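KauB (Pseudomonas aeruginosa PAO1, PDB 6B4R) probably oxidises a broad range of aldehydes, aminoaldehydes among them, to carboxylic acids as an NAD(P)+-dependent aldehyde dehydrogenase. Local coordinates at residues 20-25 with 219-224; 29-34 with 56-61; 36-41 with 48-53; 111-116 with 335-340. All coordinates share one frame; numbering follows the deposited sequence.

Contact 1. Residues 20-25 with 219-224; sequences GRAFVN and VLPGYG
Phe23 and Val219 form a single antiparallel bridge, and its two backbone bonds are the polar part of the contact. Phe23 N donates to Val219 O over 3.0 Å, and Val219 N returns a bond of 2.9 Å to Phe23 O. Both are close to straight, at 171° and 165°. The strand 22-24 is thereby held by one residue pair against the end of strand 217-219, which pairs in parallel with strand 187-191 in the larger mixed sheet.

The remaining contacts are apolar and gather around Ala22. Its methyl CB lies 3.7 Å from CD of Pro221 and 4.1 Å from CD2 of Leu220. Although CB of Leu220 points away from the strand, a first torsion that sets CG beside the backbone N (chi1 -68°) lets CD2 come back to it. The same CD2 of Leu220 meets CG2 of Val24 at 3.7 Å, so one leucine methyl serves two residues of the strand. At the bridge itself only the roots of the side chains approach, CB of Phe23 to CB of Val219 at 4.3 Å. The Phe23 ring leads away to helix 198-210 and meets Tyr28 edge to face.

Most of the touching residues are buried and no side-chain polar group bridges the two segments. The backbone hydrogen bonds therefore fix the register, while aliphatic groups pack beside them, and strand 22-24 is held to the end of strand 217-219 without any charged link.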
loop_
_atom_site.group_PDB
_atom_site.type_symbol
_atom_site.label_atom_id
_atom_site.label_comp_id
_atom_site.label_asym_id
_atom_site.label_seq_id
_atom_site.Cartn_x
_atom_site.Cartn_y
_atom_site.Cartn_z
ATOM N N GLY A 20 41.390 14.775 7.465
ATOM C CA GLY A 20 41.612 14.200 6.151
ATOM C C GLY A 20 41.782 12.694 6.152
ATOM O O GLY A 20 41.976 12.085 5.099
ATOM N N ARG A 21 41.706 12.087 7.330
ATOM C CA ARG A 21 41.896 10.646 7.453
ATOM C C ARG A 21 40.624 9.875 7.130
ATOM O O ARG A 21 39.530 10.434 7.141
ATOM C CB ARG A 21 42.383 10.285 8.858
ATOM C CG ARG A 21 43.820 10.690 9.134
ATOM C CD ARG A 21 44.193 10.415 10.580
ATOM N NE ARG A 21 43.326 11.138 11.505
ATOM C CZ ARG A 21 43.419 11.067 12.829
ATOM N NH1 ARG A 21 44.345 10.302 13.389
ATOM N NH2 ARG A 21 42.584 11.760 13.590
ATOM N N ALA A 22 40.780 8.592 6.829
ATOM C CA ALA A 22 39.640 7.709 6.630
ATOM C C ALA A 22 38.988 7.419 7.975
ATOM O O ALA A 22 39.600 7.620 9.022
ATOM C CB ALA A 22 40.082 6.418 5.967
ATOM N N PHE A 23 37.745 6.954 7.945
ATOM C CA PHE A 23 37.028 6.619 9.168
ATOM C C PHE A 23 36.542 5.178 9.101
ATOM O O PHE A 23 35.536 4.883 8.457
ATOM C CB PHE A 23 35.844 7.564 9.372
ATOM C CG PHE A 23 35.235 7.494 10.745
ATOM C CD1 PHE A 23 35.693 8.317 11.763
ATOM C CD2 PHE A 23 34.198 6.613 11.017
ATOM C CE1 PHE A 23 35.133 8.261 13.025
ATOM C CE2 PHE A 23 33.633 6.554 12.277
ATOM C CZ PHE A 23 34.101 7.379 13.283
ATOM N N VAL A 24 37.268 4.283 9.760
ATOM C CA VAL A 24 36.922 2.867 9.751
ATOM C C VAL A 24 36.765 2.323 11.168
ATOM O O VAL A 24 37.627 2.533 12.020
ATOM C CB VAL A 24 37.981 2.031 9.004
ATOM C CG1 VAL A 24 37.567 0.568 8.950
ATOM C CG2 VAL A 24 38.196 2.579 7.601
ATOM N N ASN A 25 35.657 1.626 11.407
ATOM C CA ASN A 25 35.381 1.004 12.698
ATOM C C ASN A 25 35.394 2.005 13.850
ATOM O O ASN A 25 36.010 1.766 14.886
ATOM C CB ASN A 25 36.362 -0.141 12.969
ATOM C CG ASN A 25 35.854 -1.111 14.021
ATOM O OD1 ASN A 25 34.657 -1.169 14.302
ATOM N ND2 ASN A 25 36.764 -1.881 14.604
ATOM N N VAL A 219 33.967 5.498 6.125
ATOM C CA VAL A 219 34.260 6.435 5.045
ATOM C C VAL A 219 35.679 6.252 4.511
ATOM O O VAL A 219 36.655 6.437 5.240
ATOM C CB VAL A 219 34.061 7.903 5.492
ATOM C CG1 VAL A 219 34.514 8.865 4.402
ATOM C CG2 VAL A 219 32.610 8.159 5.857
ATOM N N LEU A 220 35.784 5.888 3.234
ATOM C CA LEU A 220 37.076 5.677 2.586
ATOM C C LEU A 220 37.309 6.673 1.458
ATOM O O LEU A 220 36.842 6.467 0.340
ATOM C CB LEU A 220 37.176 4.259 2.023
ATOM C CG LEU A 220 37.251 3.083 2.996
ATOM C CD1 LEU A 220 37.344 1.785 2.212
ATOM C CD2 LEU A 220 38.435 3.231 3.941
ATOM N N PRO A 221 38.041 7.758 1.745
ATOM C CA PRO A 221 38.382 8.728 0.701
ATOM C C PRO A 221 39.460 8.176 -0.231
ATOM O O PRO A 221 40.228 7.299 0.169
ATOM C CB PRO A 221 38.916 9.920 1.495
ATOM C CG PRO A 221 39.450 9.326 2.754
ATOM C CD PRO A 221 38.566 8.149 3.066
ATOM N N GLY A 222 39.505 8.678 -1.462
ATOM C CA GLY A 222 40.456 8.195 -2.447
ATOM C C GLY A 222 39.925 8.300 -3.865
ATOM O O GLY A 222 38.938 8.991 -4.118
ATOM N N TYR A 223 40.580 7.613 -4.794
ATOM C CA TYR A 223 40.189 7.676 -6.197
ATOM C C TYR A 223 39.219 6.559 -6.560
ATOM O O TYR A 223 39.191 5.512 -5.915
ATOM C CB TYR A 223 41.420 7.634 -7.106
ATOM C CG TYR A 223 42.380 8.779 -6.873
ATOM C CD1 TYR A 223 42.201 10.004 -7.504
ATOM C CD2 TYR A 223 43.465 8.635 -6.019
ATOM C CE1 TYR A 223 43.077 11.052 -7.289
ATOM C CE2 TYR A 223 44.344 9.677 -5.799
ATOM C CZ TYR A 223 44.146 10.882 -6.436
ATOM O OH TYR A 223 45.020 11.921 -6.219
ATOM N N GLY A 224 38.423 6.793 -7.596
ATOM C CA GLY A 224 37.443 5.817 -8.035
ATOM C C GLY A 224 38.075 4.599 -8.677
ATOM O O GLY A 224 37.542 3.494 -8.588
#

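Contact 2. Residues 29-34 with 56-61; sequences SNAASG and LADAEQ
Asp58, in the first turn of helix 56-72, reaches across to Ala31 and Ala32 in the loop between strands 27-29 and 36-40. Its CB leaves the helix in the direction of the loop, and CG is placed beside the residue's own backbone N, opposite the carbonyl carbon (chi1 -55°). From there Asp58 CG comes within 3.7 Å of Ala32 N and 4.1 Å of CA of Ala31, which brings the carboxylate against the loop backbone. Its two oxygens then divide the work. Asp58 OD1 takes the amide hydrogen of Ala32 N at 2.9 Å, on the lone pair facing the other oxygen, with a moderately bent N-H...O angle of 151°; the methyl CB of Ala32 lies 3.8 Å from the same oxygen. Asp58 OD2 sits 3.9 Å from CB of Ala31 and accepts a hydrogen bond from the backbone N of Asp55, just ahead of the helix.

Beside this polar link the two exposed methyls CB of Ala32 and CB of Ala57 touch at 4.1 Å. The loop turns back just beyond, where Gly34 N makes a weak bond to Ala31 O with the glycine at positive phi.

Two backbone amides thus meet a single carboxylate, one from the loop and one from Asp55, and its place at the amino end of a helix would probably favour the negative charge. A side chain three residues further along accepting from the amide that precedes a helix makes one of the two bonds that define a capping box, and here the same carboxylate also ties that helix start to a surface loop.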
loop_
_atom_site.group_PDB
_atom_site.type_symbol
_atom_site.label_atom_id
_atom_site.label_comp_id
_atom_site.label_asym_id
_atom_site.label_seq_id
_atom_site.Cartn_x
_atom_site.Cartn_y
_atom_site.Cartn_z
ATOM N N SER A 29 41.780 6.938 10.758
ATOM C CA SER A 29 43.058 6.301 10.464
ATOM C C SER A 29 43.547 6.624 9.055
ATOM O O SER A 29 42.755 6.938 8.166
ATOM C CB SER A 29 42.958 4.785 10.647
ATOM O OG SER A 29 41.981 4.229 9.784
ATOM N N ASN A 30 44.857 6.544 8.857
ATOM C CA ASN A 30 45.437 6.758 7.538
ATOM C C ASN A 30 45.141 5.578 6.627
ATOM O O ASN A 30 44.557 4.580 7.055
ATOM C CB ASN A 30 46.950 6.944 7.646
ATOM C CG ASN A 30 47.339 8.026 8.635
ATOM O OD1 ASN A 30 46.761 9.115 8.644
ATOM N ND2 ASN A 30 48.321 7.728 9.478
ATOM N N ALA A 31 45.540 5.691 5.366
ATOM C CA ALA A 31 45.486 4.547 4.469
ATOM C C ALA A 31 46.570 3.560 4.891
ATOM O O ALA A 31 47.565 3.953 5.503
ATOM C CB ALA A 31 45.681 4.986 3.031
ATOM N N ALA A 32 46.368 2.282 4.581
ATOM C CA ALA A 32 47.321 1.239 4.951
ATOM C C ALA A 32 48.705 1.534 4.383
ATOM O O ALA A 32 49.722 1.291 5.034
ATOM C CB ALA A 32 46.832 -0.121 4.476
ATOM N N SER A 33 48.731 2.071 3.168
ATOM C CA SER A 33 49.977 2.441 2.515
ATOM C C SER A 33 50.515 3.743 3.093
ATOM O O SER A 33 51.706 4.035 2.987
ATOM C CB SER A 33 49.756 2.597 1.012
ATOM O OG SER A 33 48.850 3.653 0.747
ATOM N N GLY A 34 49.627 4.527 3.698
ATOM C CA GLY A 34 50.000 5.806 4.276
ATOM C C GLY A 34 50.003 6.927 3.255
ATOM O O GLY A 34 50.325 8.072 3.575
ATOM N N LEU A 56 42.919 -1.074 -2.328
ATOM C CA LEU A 56 42.379 -2.420 -2.136
ATOM C C LEU A 56 42.446 -2.881 -0.684
ATOM O O LEU A 56 41.482 -3.440 -0.161
ATOM C CB LEU A 56 43.114 -3.420 -3.039
ATOM C CG LEU A 56 42.519 -4.818 -3.268
ATOM C CD1 LEU A 56 43.035 -5.389 -4.577
ATOM C CD2 LEU A 56 42.821 -5.787 -2.125
ATOM N N ALA A 57 43.589 -2.656 -0.042
ATOM C CA ALA A 57 43.797 -3.099 1.332
ATOM C C ALA A 57 42.807 -2.449 2.293
ATOM O O ALA A 57 42.336 -3.083 3.238
ATOM C CB ALA A 57 45.227 -2.817 1.770
ATOM N N ASP A 58 42.486 -1.184 2.041
ATOM C CA ASP A 58 41.562 -0.445 2.891
ATOM C C ASP A 58 40.120 -0.879 2.649
ATOM O O ASP A 58 39.321 -0.956 3.584
ATOM C CB ASP A 58 41.707 1.056 2.656
ATOM C CG ASP A 58 43.130 1.539 2.853
ATOM O OD1 ASP A 58 43.555 1.662 4.022
ATOM O OD2 ASP A 58 43.820 1.791 1.843
ATOM N N ALA A 59 39.792 -1.153 1.389
ATOM C CA ALA A 59 38.462 -1.630 1.033
ATOM C C ALA A 59 38.203 -2.996 1.660
ATOM O O ALA A 59 37.132 -3.240 2.210
ATOM C CB ALA A 59 38.308 -1.697 -0.476
ATOM N N GLU A 60 39.193 -3.879 1.578
ATOM C CA GLU A 60 39.090 -5.207 2.173
ATOM C C GLU A 60 38.875 -5.119 3.682
ATOM O O GLU A 60 38.047 -5.836 4.243
ATOM C CB GLU A 60 40.341 -6.032 1.863
ATOM C CG GLU A 60 40.443 -7.343 2.639
ATOM C CD GLU A 60 39.391 -8.360 2.229
ATOM O OE1 GLU A 60 38.267 -8.311 2.774
ATOM O OE2 GLU A 60 39.691 -9.214 1.367
ATOM N N GLN A 61 39.617 -4.228 4.331
ATOM C CA GLN A 61 39.519 -4.066 5.776
ATOM C C GLN A 61 38.172 -3.474 6.184
ATOM O O GLN A 61 37.558 -3.916 7.158
ATOM C CB GLN A 61 40.666 -3.195 6.297
ATOM C CG GLN A 61 40.654 -2.992 7.804
ATOM C CD GLN A 61 40.739 -4.298 8.570
ATOM O OE1 GLN A 61 41.358 -5.260 8.112
ATOM N NE2 GLN A 61 40.114 -4.341 9.741
#

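Contact 3. Residues 36-41 with 48-53; sequences TFDCLS and LAKVAS. With K (potassium ion), chain G.
Asp38 OD1 receives Lys50 NZ at 2.8 Å on the lone pair facing its other oxygen, a salt bridge across a non-hydrogen-bonded pair of the hairpin 36-40/47-52. The two side chains run alongside each other in the same direction, and a bend at the last lysine torsion (chi4 -59°) turns NZ onto the carboxylate. Thr36 OG1 lies against the aliphatic part of the lysine, which crosses it at about a right angle.

The other face of the hairpin is apolar. Phe37 and Val51 form a hydrogen-bonded pair, with Phe37 N to Val51 O at 2.8 Å and Val51 N to Phe37 O at 3.0 Å. With CG between its backbone N and carbonyl carbon (chi1 61°), the Phe37 ring swings over its partner: Val51 CB stands 4.0 Å from the ring centroid in a CH-pi contact, while Ser53 CB is at the ring edge. CG2 of Val51 packs on CB of Cys39 at 3.6 Å, and Leu198 of helix 198-210 covers both residues.

Near the turn end, Leu40 O binds the potassium ion at 2.7 Å. The carbonyls of Asp108 and Lys195 are among its further ligands, with a water 2.9 Å from the ion.

Charge is kept to the exposed face and hydrocarbon to the protein side, and the potassium, met here by a backbone carbonyl, links the hairpin to two other parts of the chain.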
loop_
_atom_site.group_PDB
_atom_site.type_symbol
_atom_site.label_atom_id
_atom_site.label_comp_id
_atom_site.label_asym_id
_atom_site.label_seq_id
_atom_site.Cartn_x
_atom_site.Cartn_y
_atom_site.Cartn_z
ATOM N N THR A 36 48.640 9.770 0.644
ATOM C CA THR A 36 47.608 10.794 0.703
ATOM C C THR A 36 47.592 11.576 -0.601
ATOM O O THR A 36 48.504 11.451 -1.417
ATOM C CB THR A 36 47.858 11.789 1.858
ATOM O OG1 THR A 36 49.121 12.440 1.670
ATOM C CG2 THR A 36 47.853 11.076 3.204
ATOM N N PHE A 37 46.551 12.381 -0.795
ATOM C CA PHE A 37 46.515 13.325 -1.909
ATOM C C PHE A 37 46.186 14.727 -1.402
ATOM O O PHE A 37 45.591 14.881 -0.338
ATOM C CB PHE A 37 45.532 12.877 -3.002
ATOM C CG PHE A 37 44.104 12.770 -2.542
ATOM C CD1 PHE A 37 43.618 11.586 -2.009
ATOM C CD2 PHE A 37 43.241 13.848 -2.658
ATOM C CE1 PHE A 37 42.303 11.483 -1.592
ATOM C CE2 PHE A 37 41.926 13.751 -2.240
ATOM C CZ PHE A 37 41.457 12.567 -1.709
ATOM N N ASP A 38 46.585 15.743 -2.158
ATOM C CA ASP A 38 46.359 17.124 -1.745
ATOM C C ASP A 38 44.960 17.605 -2.110
ATOM O O ASP A 38 44.605 17.690 -3.286
ATOM C CB ASP A 38 47.412 18.055 -2.353
ATOM C CG ASP A 38 48.810 17.764 -1.843
ATOM O OD1 ASP A 38 48.940 17.196 -0.737
ATOM O OD2 ASP A 38 49.783 18.105 -2.550
ATOM N N CYS A 39 44.169 17.916 -1.090
ATOM C CA CYS A 39 42.841 18.470 -1.294
ATOM C C CYS A 39 42.952 19.976 -1.510
ATOM O O CYS A 39 43.285 20.716 -0.588
ATOM C CB CYS A 39 41.954 18.167 -0.085
ATOM S SG CYS A 39 40.204 18.546 -0.314
ATOM N N LEU A 40 42.685 20.425 -2.733
ATOM C CA LEU A 40 42.794 21.843 -3.064
ATOM C C LEU A 40 41.421 22.485 -3.244
ATOM O O LEU A 40 40.426 21.796 -3.461
ATOM C CB LEU A 40 43.639 22.040 -4.323
ATOM C CG LEU A 40 45.044 21.431 -4.293
ATOM C CD1 LEU A 40 45.814 21.815 -5.543
ATOM C CD2 LEU A 40 45.796 21.859 -3.042
ATOM N N SER A 41 41.376 23.809 -3.158
ATOM C CA SER A 41 40.116 24.535 -3.246
ATOM C C SER A 41 39.994 25.282 -4.565
ATOM O O SER A 41 40.917 25.975 -4.975
ATOM C CB SER A 41 39.996 25.528 -2.089
ATOM O OG SER A 41 38.830 26.324 -2.225
ATOM N N LEU A 48 44.036 22.740 1.304
ATOM C CA LEU A 48 43.069 22.541 2.379
ATOM C C LEU A 48 43.563 21.526 3.409
ATOM O O LEU A 48 43.675 21.840 4.594
ATOM C CB LEU A 48 41.710 22.113 1.817
ATOM C CG LEU A 48 40.999 23.095 0.882
ATOM C CD1 LEU A 48 39.765 22.450 0.264
ATOM C CD2 LEU A 48 40.624 24.378 1.616
ATOM N N ALA A 49 43.855 20.314 2.949
ATOM C CA ALA A 49 44.328 19.248 3.827
ATOM C C ALA A 49 44.897 18.082 3.026
ATOM O O ALA A 49 44.642 17.955 1.829
ATOM C CB ALA A 49 43.202 18.761 4.731
ATOM N N LYS A 50 45.674 17.236 3.692
ATOM C CA LYS A 50 46.123 15.991 3.088
ATOM C C LYS A 50 45.119 14.895 3.406
ATOM O O LYS A 50 44.954 14.501 4.561
ATOM C CB LYS A 50 47.518 15.604 3.580
ATOM C CG LYS A 50 48.636 16.426 2.967
ATOM C CD LYS A 50 49.993 15.802 3.252
ATOM C CE LYS A 50 51.118 16.627 2.648
ATOM N NZ LYS A 50 50.986 16.760 1.170
ATOM N N VAL A 51 44.440 14.416 2.371
ATOM C CA VAL A 51 43.395 13.422 2.545
ATOM C C VAL A 51 43.911 12.030 2.207
ATOM O O VAL A 51 44.615 11.843 1.215
ATOM C CB VAL A 51 42.160 13.753 1.680
ATOM C CG1 VAL A 51 41.031 12.782 1.963
ATOM C CG2 VAL A 51 41.703 15.178 1.942
ATOM N N ALA A 52 43.563 11.061 3.048
ATOM C CA ALA A 52 43.970 9.674 2.858
ATOM C C ALA A 52 43.566 9.149 1.481
ATOM O O ALA A 52 42.435 9.351 1.034
ATOM C CB ALA A 52 43.380 8.803 3.955
ATOM N N SER A 53 44.504 8.484 0.812
ATOM C CA SER A 53 44.244 7.884 -0.491
ATOM C C SER A 53 44.169 6.362 -0.373
ATOM O O SER A 53 45.171 5.666 -0.539
ATOM C CB SER A 53 45.327 8.289 -1.493
ATOM O OG SER A 53 45.079 7.734 -2.774
HETATM K K K G . 38.637 19.749 -3.520
HETATM O O HOH W 1 40.125 17.283 -3.522
#

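Contact 4. Residues 111-116 with 335-340; sequences KPISDS and LDPETN
The amino end of helix 113-133, with Pro112 as its N-cap residue, packs Ile113 and Ser114 against a type I beta turn running from Asp336 to Thr339. CG2 of Ile113 is the branch that touches: it lies between the backbone N and the carbonyl carbon (CG1 at chi1 -172°), and this sets it 3.8 Å from CA of Pro337. Pro112 lies against the far end of the turn, its CB 3.5 Å from Thr339 O and its CG at a similar range from Asn340 O.

The hydroxyl OG of Ser114 donates to Pro337 O, although the modelled length of that bond is doubtfully short at this resolution. A water also accepts from Ser114 N at 3.0 Å; it lies 3.0 Å from Asp336 O and 2.9 Å from Thr339 O, both possible acceptors for its protons. A first-turn amide of the helix is thereby joined to the carbonyls of the turn.

The turn is also braced from inside, Thr339 N bonding to Asp336 O at 2.9 Å and Glu338 N to OD1 of Asp336 at 3.1 Å. From outside it, Arg6 makes a salt bridge to OD2 of Asp336, and Trp9 of helix 6-15 packs on both Ile113 and Pro337.

A beta turn overlaid by an Asx turn is thus set at a helix start, and the pairing joins the loop before helix 347-362 to the helix that carries Ile119 of the ligand pocket.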
loop_
_atom_site.group_PDB
_atom_site.type_symbol
_atom_site.label_atom_id
_atom_site.label_comp_id
_atom_site.label_asym_id
_atom_site.label_seq_id
_atom_site.Cartn_x
_atom_site.Cartn_y
_atom_site.Cartn_z
ATOM N N LYS A 111 30.949 25.645 -4.404
ATOM C CA LYS A 111 29.601 26.208 -4.449
ATOM C C LYS A 111 29.454 27.334 -3.423
ATOM O O LYS A 111 30.159 27.342 -2.413
ATOM C CB LYS A 111 28.543 25.121 -4.222
ATOM C CG LYS A 111 28.453 24.615 -2.798
ATOM C CD LYS A 111 27.236 23.725 -2.613
ATOM C CE LYS A 111 27.236 22.577 -3.610
ATOM N NZ LYS A 111 26.065 21.680 -3.441
ATOM N N PRO A 112 28.550 28.297 -3.689
ATOM C CA PRO A 112 28.332 29.433 -2.782
ATOM C C PRO A 112 28.011 28.995 -1.353
ATOM O O PRO A 112 27.324 27.992 -1.152
ATOM C CB PRO A 112 27.121 30.142 -3.397
ATOM C CG PRO A 112 27.183 29.804 -4.847
ATOM C CD PRO A 112 27.707 28.392 -4.896
ATOM N N ILE A 113 28.505 29.750 -0.377
ATOM C CA ILE A 113 28.320 29.418 1.033
ATOM C C ILE A 113 26.846 29.478 1.455
ATOM O O ILE A 113 26.410 28.719 2.318
ATOM C CB ILE A 113 29.195 30.320 1.947
ATOM C CG1 ILE A 113 29.150 29.840 3.400
ATOM C CG2 ILE A 113 28.791 31.784 1.824
ATOM C CD1 ILE A 113 29.814 28.499 3.618
ATOM N N SER A 114 26.078 30.370 0.834
ATOM C CA SER A 114 24.658 30.496 1.141
ATOM C C SER A 114 23.893 29.258 0.691
ATOM O O SER A 114 22.887 28.880 1.296
ATOM C CB SER A 114 24.069 31.741 0.481
ATOM O OG SER A 114 24.631 32.922 1.025
ATOM N N ASP A 115 24.376 28.629 -0.375
ATOM C CA ASP A 115 23.779 27.394 -0.866
ATOM C C ASP A 115 24.148 26.216 0.030
ATOM O O ASP A 115 23.305 25.376 0.344
ATOM C CB ASP A 115 24.216 27.115 -2.306
ATOM C CG ASP A 115 23.678 28.138 -3.286
ATOM O OD1 ASP A 115 22.679 28.810 -2.957
ATOM O OD2 ASP A 115 24.251 28.266 -4.389
ATOM N N SER A 116 25.411 26.161 0.439
ATOM C CA SER A 116 25.889 25.072 1.280
ATOM C C SER A 116 25.154 25.041 2.612
ATOM O O SER A 116 24.829 23.973 3.128
ATOM C CB SER A 116 27.392 25.199 1.524
ATOM O OG SER A 116 28.120 25.008 0.328
ATOM N N LEU A 335 32.804 32.478 -0.698
ATOM C CA LEU A 335 32.787 32.765 0.733
ATOM C C LEU A 335 31.976 34.021 1.047
ATOM O O LEU A 335 31.731 34.339 2.212
ATOM C CB LEU A 335 34.213 32.882 1.277
ATOM C CG LEU A 335 34.995 31.568 1.298
ATOM C CD1 LEU A 335 36.429 31.782 1.756
ATOM C CD2 LEU A 335 34.291 30.551 2.186
ATOM N N ASP A 336 31.561 34.727 -0.001
ATOM C CA ASP A 336 30.673 35.876 0.139
ATOM C C ASP A 336 29.229 35.392 0.063
ATOM O O ASP A 336 28.800 34.873 -0.969
ATOM C CB ASP A 336 30.948 36.902 -0.963
ATOM C CG ASP A 336 30.311 38.258 -0.686
ATOM O OD1 ASP A 336 29.221 38.309 -0.075
ATOM O OD2 ASP A 336 30.906 39.282 -1.087
ATOM N N PRO A 337 28.474 35.562 1.160
ATOM C CA PRO A 337 27.084 35.099 1.262
ATOM C C PRO A 337 26.178 35.638 0.153
ATOM O O PRO A 337 25.183 35.000 -0.184
ATOM C CB PRO A 337 26.636 35.645 2.624
ATOM C CG PRO A 337 27.896 35.776 3.409
ATOM C CD PRO A 337 28.940 36.190 2.409
ATOM N N GLU A 338 26.523 36.793 -0.407
ATOM C CA GLU A 338 25.719 37.402 -1.463
ATOM C C GLU A 338 25.895 36.708 -2.814
ATOM O O GLU A 338 25.069 36.863 -3.714
ATOM C CB GLU A 338 26.038 38.895 -1.587
ATOM C CG GLU A 338 25.444 39.753 -0.477
ATOM C CD GLU A 338 23.928 39.838 -0.549
ATOM O OE1 GLU A 338 23.380 39.814 -1.672
ATOM O OE2 GLU A 338 23.283 39.923 0.518
ATOM N N THR A 339 26.975 35.944 -2.950
ATOM C CA THR A 339 27.259 35.219 -4.186
ATOM C C THR A 339 26.208 34.142 -4.465
ATOM O O THR A 339 25.860 33.361 -3.580
ATOM C CB THR A 339 28.669 34.581 -4.144
ATOM O OG1 THR A 339 29.664 35.608 -4.235
ATOM C CG2 THR A 339 28.859 33.597 -5.287
ATOM N N ASN A 340 25.696 34.111 -5.693
ATOM C CA ASN A 340 24.747 33.074 -6.093
ATOM C C ASN A 340 25.343 32.051 -7.063
ATOM O O ASN A 340 24.815 30.949 -7.219
ATOM C CB ASN A 340 23.460 33.685 -6.663
ATOM C CG ASN A 340 23.723 34.705 -7.754
ATOM O OD1 ASN A 340 24.808 34.756 -8.331
ATOM N ND2 ASN A 340 22.719 35.525 -8.045
HETATM O O HOH W 2 26.870 32.634 -0.939
HETATM O O HOH W 3 24.306 28.525 -7.367
#

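Contacts 1, 2 and 3 adjoin one another on one side of the chain, whereas contact 4 stands apart, its nearest atoms about 7 Å from contact 3. Contact 1 is the buried member, joined by backbone hydrogen bonds and aliphatic groups; contact 2, their centres about 8 Å apart, is at the surface and rests on a carboxylate. Contact 3 is divided, one face charged and the other apolar. Backbone bonds also connect the three: Ala22 O probably bonds to Ser29 N, and Gly20 O to Ala52 N. Contact 4, partly buried, uses water and turn carbonyls. Contacts 1 and 4 join segments far apart in sequence, while contacts 2 and 3 are local.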